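Local coordinates for protein phenol hydroxylase component phL (Pseudomonas stutzeri, PDB 3U52) that probably serves as the auxiliary, non-catalytic subunit of a bacterial multicomponent phenol hydroxylase, pairing with the oxygenase subunit that carries the diiron centre, at residues V230-D235 with F252-Y257. Numbering follows the deposited sequence.
Sequences VYDKMD and FMRDWY. With XE (xenon), chain B.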
loop_
_atom_site.group_PDB
_atom_site.type_symbol
_atom_site.label_atom_id
_atom_site.label_comp_id
_atom_site.label_asym_id
_atom_site.label_seq_id
_atom_site.Cartn_x
_atom_site.Cartn_y
_atom_site.Cartn_z
ATOM N N VAL D 230 -4.928 0.153 -40.848
ATOM C CA VAL D 230 -4.069 -0.983 -40.498
ATOM C C VAL D 230 -4.714 -1.991 -39.504
ATOM O O VAL D 230 -4.748 -3.211 -39.762
ATOM C CB VAL D 230 -2.687 -0.518 -40.005
ATOM C CG1 VAL D 230 -1.823 -1.742 -39.625
ATOM C CG2 VAL D 230 -1.977 0.286 -41.087
ATOM N N TYR D 231 -5.216 -1.491 -38.375
ATOM C CA TYR D 231 -5.640 -2.405 -37.304
ATOM C C TYR D 231 -7.109 -2.749 -37.342
ATOM O O TYR D 231 -7.551 -3.590 -36.547
ATOM C CB TYR D 231 -5.212 -1.882 -35.918
ATOM C CG TYR D 231 -3.713 -1.676 -35.840
ATOM C CD1 TYR D 231 -3.160 -0.421 -35.958
ATOM C CD2 TYR D 231 -2.862 -2.755 -35.735
ATOM C CE1 TYR D 231 -1.753 -0.236 -35.921
ATOM C CE2 TYR D 231 -1.488 -2.584 -35.688
ATOM C CZ TYR D 231 -0.945 -1.330 -35.781
ATOM O OH TYR D 231 0.432 -1.215 -35.748
ATOM N N ASP D 232 -7.854 -2.116 -38.241
ATOM C CA ASP D 232 -9.205 -2.527 -38.547
ATOM C C ASP D 232 -9.310 -3.153 -39.922
ATOM O O ASP D 232 -9.635 -4.333 -40.041
ATOM C CB ASP D 232 -10.162 -1.361 -38.479
ATOM C CG ASP D 232 -10.640 -1.074 -37.067
ATOM O OD1 ASP D 232 -10.328 -1.860 -36.127
ATOM O OD2 ASP D 232 -11.323 -0.027 -36.886
ATOM N N LYS D 233 -9.050 -2.356 -40.961
ATOM C CA LYS D 233 -9.270 -2.831 -42.336
ATOM C C LYS D 233 -8.257 -3.871 -42.808
ATOM O O LYS D 233 -8.655 -4.960 -43.223
ATOM C CB LYS D 233 -9.472 -1.651 -43.304
ATOM C CG LYS D 233 -10.767 -0.963 -42.935
ATOM C CD LYS D 233 -10.934 0.360 -43.603
ATOM C CE LYS D 233 -11.733 1.361 -42.758
ATOM N NZ LYS D 233 -13.145 0.948 -42.518
ATOM N N MET D 234 -6.959 -3.580 -42.699
ATOM C CA MET D 234 -5.960 -4.599 -42.975
ATOM C C MET D 234 -6.147 -5.817 -42.069
ATOM O O MET D 234 -5.999 -6.960 -42.530
ATOM C CB MET D 234 -4.572 -4.024 -42.816
ATOM C CG MET D 234 -3.558 -4.584 -43.755
ATOM S SD MET D 234 -2.080 -3.499 -43.902
ATOM C CE MET D 234 -2.883 -1.943 -44.317
ATOM N N ASP D 235 -6.498 -5.592 -40.795
ATOM C CA ASP D 235 -6.675 -6.688 -39.839
ATOM C C ASP D 235 -7.726 -7.718 -40.326
ATOM O O ASP D 235 -7.496 -8.933 -40.296
ATOM C CB ASP D 235 -7.009 -6.135 -38.449
ATOM C CG ASP D 235 -7.187 -7.236 -37.390
ATOM O OD1 ASP D 235 -6.185 -7.849 -36.993
ATOM O OD2 ASP D 235 -8.334 -7.458 -36.943
ATOM N N PHE D 252 -3.523 -4.859 -28.462
ATOM C CA PHE D 252 -3.028 -3.740 -27.690
ATOM C C PHE D 252 -3.262 -2.413 -28.476
ATOM O O PHE D 252 -3.775 -1.433 -27.935
ATOM C CB PHE D 252 -1.544 -3.954 -27.343
ATOM C CG PHE D 252 -0.969 -2.871 -26.471
ATOM C CD1 PHE D 252 -0.913 -3.044 -25.068
ATOM C CD2 PHE D 252 -0.479 -1.677 -27.036
ATOM C CE1 PHE D 252 -0.367 -2.031 -24.225
ATOM C CE2 PHE D 252 0.061 -0.643 -26.217
ATOM C CZ PHE D 252 0.097 -0.812 -24.801
ATOM N N MET D 253 -2.934 -2.422 -29.773
ATOM C CA MET D 253 -3.000 -1.229 -30.633
ATOM C C MET D 253 -4.437 -0.781 -30.842
ATOM O O MET D 253 -4.707 0.432 -30.884
ATOM C CB MET D 253 -2.358 -1.509 -32.005
ATOM C CG MET D 253 -0.849 -1.668 -32.043
ATOM S SD MET D 253 -0.184 -3.112 -31.222
ATOM C CE MET D 253 1.037 -3.591 -32.470
ATOM N N ARG D 254 -5.376 -1.717 -30.999
ATOM C CA ARG D 254 -6.793 -1.310 -31.102
ATOM C C ARG D 254 -7.370 -0.692 -29.819
ATOM O O ARG D 254 -8.081 0.341 -29.874
ATOM C CB ARG D 254 -7.706 -2.444 -31.614
ATOM C CG ARG D 254 -7.545 -2.735 -33.105
ATOM C CD ARG D 254 -8.467 -3.914 -33.569
ATOM N NE ARG D 254 -8.010 -5.172 -32.976
ATOM C CZ ARG D 254 -7.041 -5.914 -33.493
ATOM N NH1 ARG D 254 -6.483 -5.529 -34.631
ATOM N NH2 ARG D 254 -6.633 -7.039 -32.873
ATOM N N ASP D 255 -7.077 -1.315 -28.670
ATOM C CA ASP D 255 -7.469 -0.752 -27.385
ATOM C C ASP D 255 -6.816 0.627 -27.150
ATOM O O ASP D 255 -7.482 1.566 -26.697
ATOM C CB ASP D 255 -7.066 -1.727 -26.237
ATOM C CG ASP D 255 -8.022 -2.955 -26.128
ATOM O OD1 ASP D 255 -9.100 -2.931 -26.782
ATOM O OD2 ASP D 255 -7.684 -3.956 -25.417
ATOM N N TRP D 256 -5.512 0.727 -27.420
ATOM C CA TRP D 256 -4.775 2.000 -27.289
ATOM C C TRP D 256 -5.436 3.121 -28.118
ATOM O O TRP D 256 -5.701 4.233 -27.626
ATOM C CB TRP D 256 -3.281 1.840 -27.694
ATOM C CG TRP D 256 -2.565 3.155 -27.709
ATOM C CD1 TRP D 256 -2.023 3.794 -26.628
ATOM C CD2 TRP D 256 -2.413 4.065 -28.829
ATOM N NE1 TRP D 256 -1.500 5.015 -27.009
ATOM C CE2 TRP D 256 -1.711 5.204 -28.347
ATOM C CE3 TRP D 256 -2.735 3.995 -30.201
ATOM C CZ2 TRP D 256 -1.356 6.282 -29.180
ATOM C CZ3 TRP D 256 -2.407 5.084 -31.027
ATOM C CH2 TRP D 256 -1.732 6.218 -30.501
ATOM N N TYR D 257 -5.713 2.806 -29.377
ATOM C CA TYR D 257 -6.285 3.759 -30.305
ATOM C C TYR D 257 -7.611 4.267 -29.847
ATOM O O TYR D 257 -7.820 5.481 -29.854
ATOM C CB TYR D 257 -6.425 3.180 -31.702
ATOM C CG TYR D 257 -6.950 4.191 -32.683
ATOM C CD1 TYR D 257 -6.202 5.308 -33.008
ATOM C CD2 TYR D 257 -8.230 4.047 -33.243
ATOM C CE1 TYR D 257 -6.674 6.240 -33.895
ATOM C CE2 TYR D 257 -8.725 4.979 -34.140
ATOM C CZ TYR D 257 -7.922 6.077 -34.461
ATOM O OH TYR D 257 -8.344 7.032 -35.317
HETATM XE XE XE B . -8.259 0.875 -34.912
#
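Arg-254 NH1 is held by two groups where segments 230-235 and 252-257, on helices 211-240 and 251-274, run at 132°, more antiparallel than parallel, within the helical fold of the methane/phenol/alkene hydroxylase family. Arg-254 NH1 donates to the backbone O of Tyr-231 at 2.9 Å, near the guanidinium plane and onto a carbonyl lone pair, with an N-H...O angle of 156°. The acceptor lies in a wider pi-type turn at 230-234. Asp-235 OD1 adds a salt bridge to Arg-254 NH1 at 3.3 Å, while Asp-235 OD2 lies over one face of the guanidinium. The bend at chi3 turns the guanidinium back toward this carbonyl, and CG of Arg-254 rests against CB of Tyr-231. NH2 pairs with Glu-251, and Asp-235 with Ser-247 and with Arg-105 of a second subunit, so the charge network reaches a subunit boundary. Replacing Arg-254 by alanine is likely to cost the Tyr-231 carbonyl this donor and to leave Glu-251 and Asp-235 without this positive partner. Beside this polar grip, Met-253 covers the Tyr-231 ring: CB stands 3.8 Å from the ring centroid, 6° off the normal, while SD makes an oblique Met-aromatic contact. Val-230 CG1 covers the opposite face. Asp-232 OD1 lies 3.8 Å from Arg-254 CD and lines a xenon pocket with Tyr-227 and Tyr-257, the xenon sitting 3.6 Å from both Asp-232 OD1 and Tyr-257 CD2.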